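Local coordinates for 5'-Methylthioadenosine Nucleosidase (Arabidopsis thaliana, PDB 2H8G), which is a nucleosidase of the phosphorylase superfamily and holds adenine in a pocket beside its central mixed beta-sheet, at residues Asp109-Ala114 / Ile215-Leu220; Val29-Ala34 / Leu72-Val77; Lys121-Asn126 / Ala193-Leu198; Asp129-Ser134 / Lys221-Leu226. One frame throughout, in Å; residues are numbered along the deposited sequence.

Interaction 1. Residues Asp109-Ala114 / Ile215-Leu220; sequences DIIINA and IPVVFL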
loop_
_atom_site.group_PDB
_atom_site.type_symbol
_atom_site.label_atom_id
_atom_site.label_comp_id
_atom_site.label_asym_id
_atom_site.label_seq_id
_atom_site.Cartn_x
_atom_site.Cartn_y
_atom_site.Cartn_z
ATOM N N ASP A 109 2.003 -20.054 9.126
ATOM C CA ASP A 109 2.622 -19.964 10.440
ATOM C C ASP A 109 3.678 -18.870 10.393
ATOM O O ASP A 109 3.970 -18.223 11.395
ATOM C CB ASP A 109 3.295 -21.287 10.816
ATOM C CG ASP A 109 2.312 -22.434 10.908
ATOM O OD1 ASP A 109 1.338 -22.320 11.679
ATOM O OD2 ASP A 109 2.519 -23.451 10.213
ATOM N N ILE A 110 4.243 -18.669 9.209
ATOM C CA ILE A 110 5.287 -17.676 9.017
ATOM C C ILE A 110 5.300 -17.216 7.568
ATOM O O ILE A 110 4.967 -17.980 6.660
ATOM C CB ILE A 110 6.665 -18.278 9.399
ATOM C CG1 ILE A 110 7.771 -17.225 9.283
ATOM C CG2 ILE A 110 6.960 -19.484 8.523
ATOM C CD1 ILE A 110 9.069 -17.639 9.980
ATOM N N ILE A 111 5.673 -15.956 7.357
ATOM C CA ILE A 111 5.736 -15.387 6.018
ATOM C C ILE A 111 7.186 -15.087 5.676
ATOM O O ILE A 111 7.943 -14.629 6.523
ATOM C CB ILE A 111 4.955 -14.059 5.940
ATOM C CG1 ILE A 111 3.472 -14.307 6.206
ATOM C CG2 ILE A 111 5.156 -13.412 4.573
ATOM C CD1 ILE A 111 2.696 -13.048 6.492
ATOM N N ILE A 112 7.575 -15.365 4.439
ATOM C CA ILE A 112 8.928 -15.063 4.000
ATOM C C ILE A 112 8.811 -14.156 2.786
ATOM O O ILE A 112 8.240 -14.549 1.772
ATOM C CB ILE A 112 9.718 -16.320 3.560
ATOM C CG1 ILE A 112 9.819 -17.319 4.714
ATOM C CG2 ILE A 112 11.115 -15.904 3.089
ATOM C CD1 ILE A 112 10.520 -18.612 4.336
ATOM N N ASN A 113 9.317 -12.933 2.905
ATOM C CA ASN A 113 9.308 -11.990 1.790
ATOM C C ASN A 113 10.683 -12.158 1.150
ATOM O O ASN A 113 11.690 -11.753 1.716
ATOM C CB ASN A 113 9.134 -10.553 2.302
ATOM C CG ASN A 113 9.238 -9.513 1.194
ATOM O OD1 ASN A 113 9.725 -8.402 1.420
ATOM N ND2 ASN A 113 8.764 -9.860 -0.003
ATOM N N ALA A 114 10.725 -12.793 -0.017
ATOM C CA ALA A 114 11.991 -13.023 -0.703
ATOM C C ALA A 114 12.028 -12.230 -1.994
ATOM O O ALA A 114 11.047 -12.188 -2.731
ATOM C CB ALA A 114 12.159 -14.517 -0.998
ATOM N N ILE A 215 1.485 -12.146 12.359
ATOM C CA ILE A 215 2.108 -13.298 11.714
ATOM C C ILE A 215 3.606 -13.027 11.622
ATOM O O ILE A 215 4.017 -11.976 11.136
ATOM C CB ILE A 215 1.572 -13.512 10.279
ATOM C CG1 ILE A 215 0.049 -13.664 10.302
ATOM C CG2 ILE A 215 2.218 -14.751 9.657
ATOM C CD1 ILE A 215 -0.442 -14.826 11.142
ATOM N N PRO A 216 4.441 -13.960 12.106
ATOM C CA PRO A 216 5.893 -13.759 12.039
ATOM C C PRO A 216 6.342 -13.583 10.594
ATOM O O PRO A 216 5.846 -14.269 9.701
ATOM C CB PRO A 216 6.451 -15.046 12.645
ATOM C CG PRO A 216 5.378 -15.467 13.604
ATOM C CD PRO A 216 4.108 -15.201 12.829
ATOM N N VAL A 217 7.279 -12.670 10.358
ATOM C CA VAL A 217 7.766 -12.467 9.001
ATOM C C VAL A 217 9.288 -12.376 8.946
ATOM O O VAL A 217 9.928 -11.748 9.795
ATOM C CB VAL A 217 7.139 -11.205 8.353
ATOM C CG1 VAL A 217 7.491 -9.974 9.157
ATOM C CG2 VAL A 217 7.626 -11.056 6.916
ATOM N N VAL A 218 9.856 -13.042 7.947
ATOM C CA VAL A 218 11.298 -13.060 7.720
ATOM C C VAL A 218 11.542 -12.552 6.304
ATOM O O VAL A 218 10.666 -12.659 5.444
ATOM C CB VAL A 218 11.862 -14.494 7.869
ATOM C CG1 VAL A 218 13.313 -14.554 7.400
ATOM C CG2 VAL A 218 11.766 -14.928 9.328
ATOM N N PHE A 219 12.719 -11.978 6.071
ATOM C CA PHE A 219 13.050 -11.447 4.755
ATOM C C PHE A 219 14.348 -12.005 4.204
ATOM O O PHE A 219 15.344 -12.108 4.918
ATOM C CB PHE A 219 13.193 -9.918 4.795
ATOM C CG PHE A 219 12.016 -9.206 5.395
ATOM C CD1 PHE A 219 11.854 -9.148 6.774
ATOM C CD2 PHE A 219 11.063 -8.598 4.583
ATOM C CE1 PHE A 219 10.756 -8.493 7.338
ATOM C CE2 PHE A 219 9.967 -7.946 5.135
ATOM C CZ PHE A 219 9.814 -7.893 6.513
ATOM N N LEU A 220 14.327 -12.374 2.929
ATOM C CA LEU A 220 15.522 -12.849 2.246
ATOM C C LEU A 220 15.658 -11.852 1.106
ATOM O O LEU A 220 14.816 -11.804 0.206
ATOM C CB LEU A 220 15.331 -14.265 1.703
ATOM C CG LEU A 220 15.105 -15.337 2.772
ATOM C CD1 LEU A 220 14.858 -16.677 2.097
ATOM C CD2 LEU A 220 16.315 -15.416 3.698
#

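Interaction 2. Residues Val29-Ala34 / Leu72-Val77; sequences VVFVIA and LRINVV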
loop_
_atom_site.group_PDB
_atom_site.type_symbol
_atom_site.label_atom_id
_atom_site.label_comp_id
_atom_site.label_asym_id
_atom_site.label_seq_id
_atom_site.Cartn_x
_atom_site.Cartn_y
_atom_site.Cartn_z
ATOM N N VAL A 29 4.010 -22.346 5.216
ATOM C CA VAL A 29 4.825 -21.165 4.974
ATOM C C VAL A 29 4.332 -20.483 3.712
ATOM O O VAL A 29 4.007 -21.147 2.730
ATOM C CB VAL A 29 6.306 -21.538 4.758
ATOM C CG1 VAL A 29 7.131 -20.277 4.505
ATOM C CG2 VAL A 29 6.835 -22.302 5.961
ATOM N N VAL A 30 4.267 -19.156 3.741
ATOM C CA VAL A 30 3.856 -18.400 2.569
ATOM C C VAL A 30 4.995 -17.484 2.159
ATOM O O VAL A 30 5.514 -16.726 2.981
ATOM C CB VAL A 30 2.618 -17.508 2.837
ATOM C CG1 VAL A 30 2.430 -16.525 1.685
ATOM C CG2 VAL A 30 1.367 -18.365 2.981
ATOM N N PHE A 31 5.406 -17.586 0.901
ATOM C CA PHE A 31 6.442 -16.712 0.366
ATOM C C PHE A 31 5.708 -15.611 -0.380
ATOM O O PHE A 31 4.834 -15.897 -1.200
ATOM C CB PHE A 31 7.335 -17.424 -0.658
ATOM C CG PHE A 31 8.438 -18.245 -0.057
ATOM C CD1 PHE A 31 8.185 -19.515 0.450
ATOM C CD2 PHE A 31 9.744 -17.757 -0.021
ATOM C CE1 PHE A 31 9.216 -20.291 0.985
ATOM C CE2 PHE A 31 10.783 -18.525 0.512
ATOM C CZ PHE A 31 10.516 -19.794 1.014
ATOM N N VAL A 32 6.039 -14.358 -0.084
ATOM C CA VAL A 32 5.444 -13.234 -0.791
ATOM C C VAL A 32 6.585 -12.756 -1.676
ATOM O O VAL A 32 7.628 -12.328 -1.176
ATOM C CB VAL A 32 5.017 -12.108 0.167
ATOM C CG1 VAL A 32 4.600 -10.884 -0.637
ATOM C CG2 VAL A 32 3.858 -12.584 1.038
ATOM N N ILE A 33 6.399 -12.870 -2.989
ATOM C CA ILE A 33 7.426 -12.494 -3.961
ATOM C C ILE A 33 6.832 -11.561 -5.012
ATOM O O ILE A 33 5.858 -11.898 -5.685
ATOM C CB ILE A 33 8.012 -13.765 -4.621
ATOM C CG1 ILE A 33 8.556 -14.690 -3.521
ATOM C CG2 ILE A 33 9.111 -13.399 -5.609
ATOM C CD1 ILE A 33 9.155 -15.995 -4.020
ATOM N N ALA A 34 7.438 -10.386 -5.152
ATOM C CA ALA A 34 6.952 -9.363 -6.073
ATOM C C ALA A 34 7.012 -9.671 -7.563
ATOM O O ALA A 34 6.072 -9.357 -8.295
ATOM C CB ALA A 34 7.678 -8.058 -5.807
ATOM N N LEU A 72 6.112 -29.721 5.335
ATOM C CA LEU A 72 5.705 -28.329 5.190
ATOM C C LEU A 72 4.873 -28.039 3.951
ATOM O O LEU A 72 5.198 -28.480 2.848
ATOM C CB LEU A 72 6.934 -27.412 5.165
ATOM C CG LEU A 72 7.706 -27.148 6.457
ATOM C CD1 LEU A 72 8.947 -26.324 6.136
ATOM C CD2 LEU A 72 6.819 -26.411 7.449
ATOM N N ARG A 73 3.792 -27.290 4.143
ATOM C CA ARG A 73 2.946 -26.881 3.036
ATOM C C ARG A 73 3.594 -25.586 2.572
ATOM O O ARG A 73 3.831 -24.690 3.380
ATOM C CB ARG A 73 1.519 -26.603 3.510
ATOM C CG ARG A 73 0.731 -27.843 3.896
ATOM C CD ARG A 73 -0.662 -27.474 4.388
ATOM N NE ARG A 73 -1.519 -28.648 4.543
ATOM C CZ ARG A 73 -1.924 -29.414 3.535
ATOM N NH1 ARG A 73 -1.551 -29.133 2.293
ATOM N NH2 ARG A 73 -2.703 -30.464 3.765
ATOM N N ILE A 74 3.903 -25.494 1.286
ATOM C CA ILE A 74 4.539 -24.295 0.761
ATOM C C ILE A 74 3.641 -23.549 -0.207
ATOM O O ILE A 74 3.163 -24.111 -1.190
ATOM C CB ILE A 74 5.857 -24.629 0.035
ATOM C CG1 ILE A 74 6.792 -25.387 0.976
ATOM C CG2 ILE A 74 6.521 -23.344 -0.454
ATOM C CD1 ILE A 74 8.089 -25.812 0.331
ATOM N N ASN A 75 3.414 -22.274 0.084
ATOM C CA ASN A 75 2.598 -21.432 -0.770
ATOM C C ASN A 75 3.467 -20.265 -1.219
ATOM O O ASN A 75 4.228 -19.711 -0.430
ATOM C CB ASN A 75 1.377 -20.910 -0.003
ATOM C CG ASN A 75 0.380 -22.007 0.326
ATOM O OD1 ASN A 75 -0.004 -22.189 1.483
ATOM N ND2 ASN A 75 -0.048 -22.741 -0.693
ATOM N N VAL A 76 3.384 -19.922 -2.497
ATOM C CA VAL A 76 4.144 -18.797 -3.034
ATOM C C VAL A 76 3.135 -17.888 -3.718
ATOM O O VAL A 76 2.409 -18.323 -4.612
ATOM C CB VAL A 76 5.196 -19.252 -4.069
ATOM C CG1 VAL A 76 5.918 -18.038 -4.643
ATOM C CG2 VAL A 76 6.195 -20.190 -3.414
ATOM N N VAL A 77 3.078 -16.629 -3.298
ATOM C CA VAL A 77 2.131 -15.694 -3.884
ATOM C C VAL A 77 2.826 -14.502 -4.523
ATOM O O VAL A 77 3.770 -13.941 -3.963
ATOM C CB VAL A 77 1.120 -15.202 -2.830
ATOM C CG1 VAL A 77 0.379 -16.391 -2.247
ATOM C CG2 VAL A 77 1.835 -14.435 -1.728
#

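Interaction 3. Residues Lys121-Asn126 / Ala193-Leu198; sequences KVKGAN and ANDATL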
loop_
_atom_site.group_PDB
_atom_site.type_symbol
_atom_site.label_atom_id
_atom_site.label_comp_id
_atom_site.label_asym_id
_atom_site.label_seq_id
_atom_site.Cartn_x
_atom_site.Cartn_y
_atom_site.Cartn_z
ATOM N N LYS A 121 27.444 -0.610 -0.604
ATOM C CA LYS A 121 28.793 -1.137 -0.498
ATOM C C LYS A 121 29.437 -0.688 0.810
ATOM O O LYS A 121 30.151 -1.459 1.454
ATOM C CB LYS A 121 29.623 -0.659 -1.695
ATOM C CG LYS A 121 31.046 -1.187 -1.741
ATOM C CD LYS A 121 31.770 -0.716 -2.999
ATOM C CE LYS A 121 31.854 0.808 -3.066
ATOM N NZ LYS A 121 32.616 1.280 -4.257
ATOM N N VAL A 122 29.165 0.549 1.213
ATOM C CA VAL A 122 29.732 1.077 2.450
ATOM C C VAL A 122 29.196 0.364 3.688
ATOM O O VAL A 122 29.816 0.408 4.752
ATOM C CB VAL A 122 29.469 2.596 2.591
ATOM C CG1 VAL A 122 30.061 3.336 1.402
ATOM C CG2 VAL A 122 27.979 2.868 2.711
ATOM N N LYS A 123 28.049 -0.299 3.550
ATOM C CA LYS A 123 27.443 -1.021 4.663
ATOM C C LYS A 123 27.812 -2.499 4.650
ATOM O O LYS A 123 27.310 -3.282 5.465
ATOM C CB LYS A 123 25.919 -0.873 4.631
ATOM C CG LYS A 123 25.431 0.539 4.899
ATOM C CD LYS A 123 25.899 1.021 6.263
ATOM C CE LYS A 123 25.449 2.444 6.532
ATOM N NZ LYS A 123 23.968 2.554 6.578
ATOM N N GLY A 124 28.679 -2.872 3.714
ATOM C CA GLY A 124 29.130 -4.247 3.618
ATOM C C GLY A 124 28.402 -5.128 2.623
ATOM O O GLY A 124 28.636 -6.331 2.590
ATOM N N ALA A 125 27.528 -4.550 1.808
ATOM C CA ALA A 125 26.796 -5.348 0.828
ATOM C C ALA A 125 27.595 -5.548 -0.454
ATOM O O ALA A 125 28.317 -4.655 -0.900
ATOM C CB ALA A 125 25.456 -4.687 0.506
ATOM N N ASN A 126 27.465 -6.736 -1.033
ATOM C CA ASN A 126 28.132 -7.081 -2.282
ATOM C C ASN A 126 27.105 -7.719 -3.212
ATOM O O ASN A 126 26.160 -8.354 -2.755
ATOM C CB ASN A 126 29.274 -8.070 -2.030
ATOM C CG ASN A 126 30.416 -7.454 -1.247
ATOM O OD1 ASN A 126 31.014 -6.467 -1.675
ATOM N ND2 ASN A 126 30.725 -8.034 -0.096
ATOM N N ALA A 193 20.561 8.236 6.919
ATOM C CA ALA A 193 20.228 8.526 8.307
ATOM C C ALA A 193 19.637 7.332 9.055
ATOM O O ALA A 193 19.843 7.201 10.263
ATOM C CB ALA A 193 19.267 9.713 8.375
ATOM N N ASN A 194 18.901 6.466 8.355
ATOM C CA ASN A 194 18.314 5.306 9.019
ATOM C C ASN A 194 19.270 4.113 9.059
ATOM O O ASN A 194 18.921 3.043 9.551
ATOM C CB ASN A 194 16.958 4.910 8.392
ATOM C CG ASN A 194 17.070 4.405 6.959
ATOM O OD1 ASN A 194 18.030 3.733 6.591
ATOM N ND2 ASN A 194 16.055 4.704 6.152
ATOM N N ASP A 195 20.476 4.324 8.542
ATOM C CA ASP A 195 21.530 3.312 8.545
ATOM C C ASP A 195 21.153 1.986 7.881
ATOM O O ASP A 195 21.556 0.914 8.336
ATOM C CB ASP A 195 21.979 3.064 9.988
ATOM C CG ASP A 195 23.329 2.385 10.073
ATOM O OD1 ASP A 195 24.279 2.868 9.420
ATOM O OD2 ASP A 195 23.446 1.376 10.801
ATOM N N ALA A 196 20.390 2.061 6.798
ATOM C CA ALA A 196 19.982 0.859 6.086
ATOM C C ALA A 196 21.137 0.297 5.265
ATOM O O ALA A 196 22.000 1.040 4.798
ATOM C CB ALA A 196 18.807 1.172 5.167
ATOM N N THR A 197 21.152 -1.022 5.099
ATOM C CA THR A 197 22.168 -1.678 4.296
ATOM C C THR A 197 21.537 -2.047 2.966
ATOM O O THR A 197 22.224 -2.120 1.948
ATOM C CB THR A 197 22.661 -2.986 4.952
ATOM O OG1 THR A 197 23.363 -2.679 6.161
ATOM C CG2 THR A 197 23.585 -3.751 4.014
ATOM N N LEU A 198 20.220 -2.254 2.989
ATOM C CA LEU A 198 19.465 -2.679 1.807
ATOM C C LEU A 198 18.310 -1.748 1.461
ATOM O O LEU A 198 17.731 -1.107 2.339
ATOM C CB LEU A 198 18.900 -4.077 2.055
ATOM C CG LEU A 198 19.864 -5.095 2.666
ATOM C CD1 LEU A 198 19.075 -6.271 3.222
ATOM C CD2 LEU A 198 20.879 -5.547 1.628
HETATM O O HOH W 1 22.396 3.692 4.808
HETATM O O HOH W 2 24.920 -4.686 7.320
#

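Interaction 4. Residues Asp129-Ser134 / Lys221-Leu226; sequences DVFLVS and KAVTDL. With ADE (adenine), chain C.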
loop_
_atom_site.group_PDB
_atom_site.type_symbol
_atom_site.label_atom_id
_atom_site.label_comp_id
_atom_site.label_asym_id
_atom_site.label_seq_id
_atom_site.Cartn_x
_atom_site.Cartn_y
_atom_site.Cartn_z
ATOM N N ASP A 129 24.965 -11.174 -2.641
ATOM C CA ASP A 129 24.706 -11.504 -1.246
ATOM C C ASP A 129 23.214 -11.663 -0.995
ATOM O O ASP A 129 22.408 -10.889 -1.507
ATOM C CB ASP A 129 25.200 -10.401 -0.303
ATOM C CG ASP A 129 26.703 -10.335 -0.198
ATOM O OD1 ASP A 129 27.381 -11.331 -0.522
ATOM O OD2 ASP A 129 27.204 -9.277 0.238
ATOM N N VAL A 130 22.852 -12.673 -0.210
ATOM C CA VAL A 130 21.461 -12.868 0.157
ATOM C C VAL A 130 21.428 -12.575 1.649
ATOM O O VAL A 130 21.991 -13.319 2.451
ATOM C CB VAL A 130 20.966 -14.295 -0.091
ATOM C CG1 VAL A 130 19.499 -14.398 0.321
ATOM C CG2 VAL A 130 21.133 -14.655 -1.563
ATOM N N PHE A 131 20.785 -11.467 1.996
ATOM C CA PHE A 131 20.673 -10.996 3.372
ATOM C C PHE A 131 19.429 -11.446 4.121
ATOM O O PHE A 131 18.364 -11.634 3.533
ATOM C CB PHE A 131 20.651 -9.464 3.401
ATOM C CG PHE A 131 21.999 -8.813 3.319
ATOM C CD1 PHE A 131 22.722 -8.793 2.130
ATOM C CD2 PHE A 131 22.529 -8.173 4.435
ATOM C CE1 PHE A 131 23.952 -8.139 2.059
ATOM C CE2 PHE A 131 23.751 -7.521 4.368
ATOM C CZ PHE A 131 24.466 -7.503 3.182
ATOM N N LEU A 132 19.582 -11.584 5.435
ATOM C CA LEU A 132 18.471 -11.898 6.321
ATOM C C LEU A 132 18.270 -10.515 6.953
ATOM O O LEU A 132 19.216 -9.942 7.486
ATOM C CB LEU A 132 18.892 -12.904 7.393
ATOM C CG LEU A 132 17.778 -13.445 8.288
ATOM C CD1 LEU A 132 16.773 -14.226 7.452
ATOM C CD2 LEU A 132 18.391 -14.341 9.350
ATOM N N VAL A 133 17.064 -9.970 6.886
ATOM C CA VAL A 133 16.814 -8.635 7.432
ATOM C C VAL A 133 16.549 -8.592 8.938
ATOM O O VAL A 133 15.801 -9.413 9.461
ATOM C CB VAL A 133 15.620 -7.977 6.696
ATOM C CG1 VAL A 133 15.249 -6.658 7.358
ATOM C CG2 VAL A 133 15.978 -7.753 5.236
ATOM N N SER A 134 17.157 -7.621 9.621
ATOM C CA SER A 134 16.978 -7.446 11.065
ATOM C C SER A 134 15.692 -6.669 11.355
ATOM O O SER A 134 14.828 -7.132 12.099
ATOM C CB SER A 134 18.181 -6.706 11.664
ATOM O OG SER A 134 18.462 -5.507 10.964
ATOM N N LYS A 221 16.700 -11.033 1.163
ATOM C CA LYS A 221 16.899 -10.003 0.151
ATOM C C LYS A 221 18.245 -10.169 -0.537
ATOM O O LYS A 221 19.299 -10.076 0.097
ATOM C CB LYS A 221 16.782 -8.621 0.808
ATOM C CG LYS A 221 15.378 -8.341 1.371
ATOM C CD LYS A 221 14.368 -8.039 0.266
ATOM C CE LYS A 221 12.923 -8.114 0.779
ATOM N NZ LYS A 221 11.947 -7.571 -0.212
ATOM N N ALA A 222 18.189 -10.429 -1.840
ATOM C CA ALA A 222 19.381 -10.660 -2.648
ATOM C C ALA A 222 19.804 -9.402 -3.405
ATOM O O ALA A 222 19.030 -8.835 -4.179
ATOM C CB ALA A 222 19.119 -11.802 -3.616
ATOM N N VAL A 223 21.046 -8.981 -3.179
ATOM C CA VAL A 223 21.591 -7.770 -3.792
ATOM C C VAL A 223 21.913 -7.886 -5.275
ATOM O O VAL A 223 22.786 -8.657 -5.675
ATOM C CB VAL A 223 22.865 -7.313 -3.039
ATOM C CG1 VAL A 223 23.406 -6.022 -3.643
ATOM C CG2 VAL A 223 22.543 -7.099 -1.566
ATOM N N THR A 224 21.204 -7.101 -6.078
ATOM C CA THR A 224 21.408 -7.084 -7.528
ATOM C C THR A 224 22.186 -5.860 -7.994
ATOM O O THR A 224 22.717 -5.838 -9.103
ATOM C CB THR A 224 20.070 -7.089 -8.295
ATOM O OG1 THR A 224 19.196 -6.087 -7.754
ATOM C CG2 THR A 224 19.409 -8.453 -8.207
ATOM N N ASP A 225 22.255 -4.838 -7.151
ATOM C CA ASP A 225 22.950 -3.619 -7.532
ATOM C C ASP A 225 23.447 -2.862 -6.314
ATOM O O ASP A 225 22.892 -2.999 -5.221
ATOM C CB ASP A 225 22.020 -2.718 -8.352
ATOM C CG ASP A 225 20.705 -2.442 -7.647
ATOM O OD1 ASP A 225 19.861 -3.357 -7.577
ATOM O OD2 ASP A 225 20.513 -1.309 -7.154
ATOM N N LEU A 226 24.501 -2.074 -6.509
ATOM C CA LEU A 226 25.067 -1.282 -5.422
ATOM C C LEU A 226 24.657 0.175 -5.616
ATOM O O LEU A 226 25.093 0.846 -6.554
ATOM C CB LEU A 226 26.592 -1.427 -5.399
ATOM C CG LEU A 226 27.088 -2.862 -5.199
ATOM C CD1 LEU A 226 28.616 -2.881 -5.220
ATOM C CD2 LEU A 226 26.559 -3.424 -3.889
HETATM N N9 ADE C . 15.398 -3.687 -6.304
HETATM C C8 ADE C . 16.623 -3.955 -6.810
HETATM N N7 ADE C . 17.495 -2.924 -6.707
HETATM C C5 ADE C . 16.766 -1.940 -6.094
HETATM C C6 ADE C . 17.059 -0.590 -5.676
HETATM N N6 ADE C . 18.258 -0.055 -5.870
HETATM N N1 ADE C . 16.025 0.151 -5.056
HETATM C C2 ADE C . 14.789 -0.418 -4.865
HETATM N N3 ADE C . 14.424 -1.706 -5.233
HETATM C C4 ADE C . 15.461 -2.396 -5.834
#

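Interaction 1. Residues Asp109-Ala114 / Ile215-Leu220
Ile111 O is approached by two successive residues of the facing strand: Val218 N donates to it at 2.9 Å, and the CA-H of Val217 also points at it, with Val217 CA 3.3 Å from Ile111 O. Asn113 O is met in the same way by Leu220 N and the CA of Phe219. In return Ile111 N bonds to Pro216 O, and Asn113 N lies 2.9 Å from Val218 O. This is the staggered pattern of parallel neighbours, strands 110-119 and 217-226 of the central sheet. On one face Asn113 meets Phe219. With CG anti to the backbone N (chi1 175°), Asn113 OD1 comes to the ring edge, in plane and 3.4 Å from Phe219 CD2, while the amide stands 81° from the ring. Toward the start of the strands, on the same face, Ile111 CD1 meets Ile215 CG2 at 3.6 Å, the two side chains crossing at about a right angle, and both touch Ile103 of helix 92-106. The face of Ile112 lies against helix 233-259; there Ile112 CG2 rests on Leu220 CD1 at 3.9 Å. The buried amide of Asn113 is satisfied at both ends, Asn113 OD1 by Lys221 NZ and Asn113 ND2 by Val32 O. The ammonium group of Lys221 would probably polarise the amide carbonyl.

Interaction 2. Residues Val29-Ala34 / Leu72-Val77
Five backbone hydrogen bonds join Val29-Ile33 to Arg73-Val77 as parallel strands. Phe31 takes part with both of its backbone groups: Phe31 N donates to Asn75 O at 2.8 Å, and Phe31 O receives Val77 N at 2.8 Å. The last bond, Ile33 N to Val77 O at 3.0 Å, is almost perfectly straight (179°). CA-H contacts supplement them, among them Val30 CA to Asn75 O at 3.3 Å; that oxygen also lies near the plane of the Phe31 ring, at its edge. Most side-chain contacts are apolar. On the face of Phe31, Phe31 CB meets Val76 CG2 at 4.1 Å and Ile33 CD1 meets Val76 CG1 at 3.9 Å, with helix 36-45 lying over all three residues and helix 233-259 over Phe31. On the other face Val77 CG2 sits between its own backbone N and carbonyl carbon (chi1 of CG1 -59°), which turns it across the strand to 3.9 Å from Val32 CG2 and close to Val30 CG1. The same methyl lies 3.4 Å from Phe31 O. Aliphatic branches thus probably keep water from the bonds around Phe31, Val77 and Ile33, whereas the end at Arg73 and Asn75 is less sheltered.

Interaction 3. Residues Lys121-Asn126 / Ala193-Leu198
A Schellman motif ends helix 185-193 at Asp195, and the side chain of Lys123 reaches it from the 3-10 turn 121-123. Lys123 NZ forms a salt bridge with Asp195 OD1 at 2.9 Å, meeting the carboxylate from above its plane, 59° out of it. The same ammonium group donates to Ala196 O at 3.1 Å, again from above the carbonyl plane, and to a water at 2.6 Å. The same water donates a hydrogen bond to Ala196 O at 2.7 Å, so that Lys123 NZ, the water and Ala196 O form a triangle of hydrogen bonds. Bends at chi2 (-59°) and chi4 (63°) bring the chain alongside the 195-197 backbone before its tip turns into this site. Both segments are loops at one end of the mixed sheet. Lys121-Asn126 belongs to the connection from strand 110-119 to strand 130-138; Ala193-Leu198 leads from the end of the helix to the start of strand 198-200. Nearer the sheet, Lys123 CB lies 3.5 Å from Thr197 OG1, and the methyl groups Ala125 CB and Thr197 CG2 touch at 4.1 Å, with Phe131 of strand 130-138 against both residues. A second water is bonded to Thr197 OG1 at 2.8 Å and makes a weak bond to Lys123 O at 3.3 Å.

Interaction 4. Residues Asp129-Ser134 / Lys221-Leu226
Phe131 and Lys221 form an antiparallel hydrogen-bonded pair, the close-knit part of this contact: Phe131 N donates to Lys221 O at 2.8 Å and Lys221 N to Phe131 O at 3.0 Å. Beside it, Val223 N reaches Asp129 O at 2.9 Å, and Val130 and Ala222 form the neighbouring non-hydrogen-bonded pair, Ala222 CB lying 4.1 Å from Val130 CG2. On the face of Phe131, Phe131 CE1 meets Val223 CG2 at 4.0 Å and Val133 CG2 touches Lys221 CG, with Leu198 packed against all four residues. Contact is soon lost, since the strands are far from strictly antiparallel (137°) and the chain turns a corner at Ser134. Beyond Val223, strand 217-226 leaves its partner for the ligand pocket, where adenine N6 donates to Asp225 OD2 at 2.9 Å, while Asp225 OD1 lies 2.6 Å from adenine N7. Thr224 OG1 is hydrogen-bonded to Asp225 OD1 at 2.8 Å and also to Cys117 O, and so probably helps to orient the Asp225 side chain. Lys221 NZ also bonds Asn113 OD1 and forms a salt bridge with Asp200, another residue of the pocket, which probably balances its buried charge.

Interactions 1, 2 and 4 lie in one mixed sheet. Strand 28-32 of interaction 2 pairs with strand 110-119 of interaction 1 through backbone hydrogen bonds from Ile112 N to Val30 O and from Val32 N to Ile112 O; the centres of interactions 1 and 2 are about 9 Å apart. Strand 217-226 then serves interaction 1 with its first half and interaction 4 with its second, about 15 Å between centres. Interaction 3 joins loops about 10 Å from interaction 4, centre to centre, and meets it around Phe131. Along the chain, interaction 2 closes first; interaction 3 is nested inside interaction 1, while interactions 1 and 4 cross. Distant sequence segments are thereby interlocked into one continuous scaffold that leads to the adenine pocket.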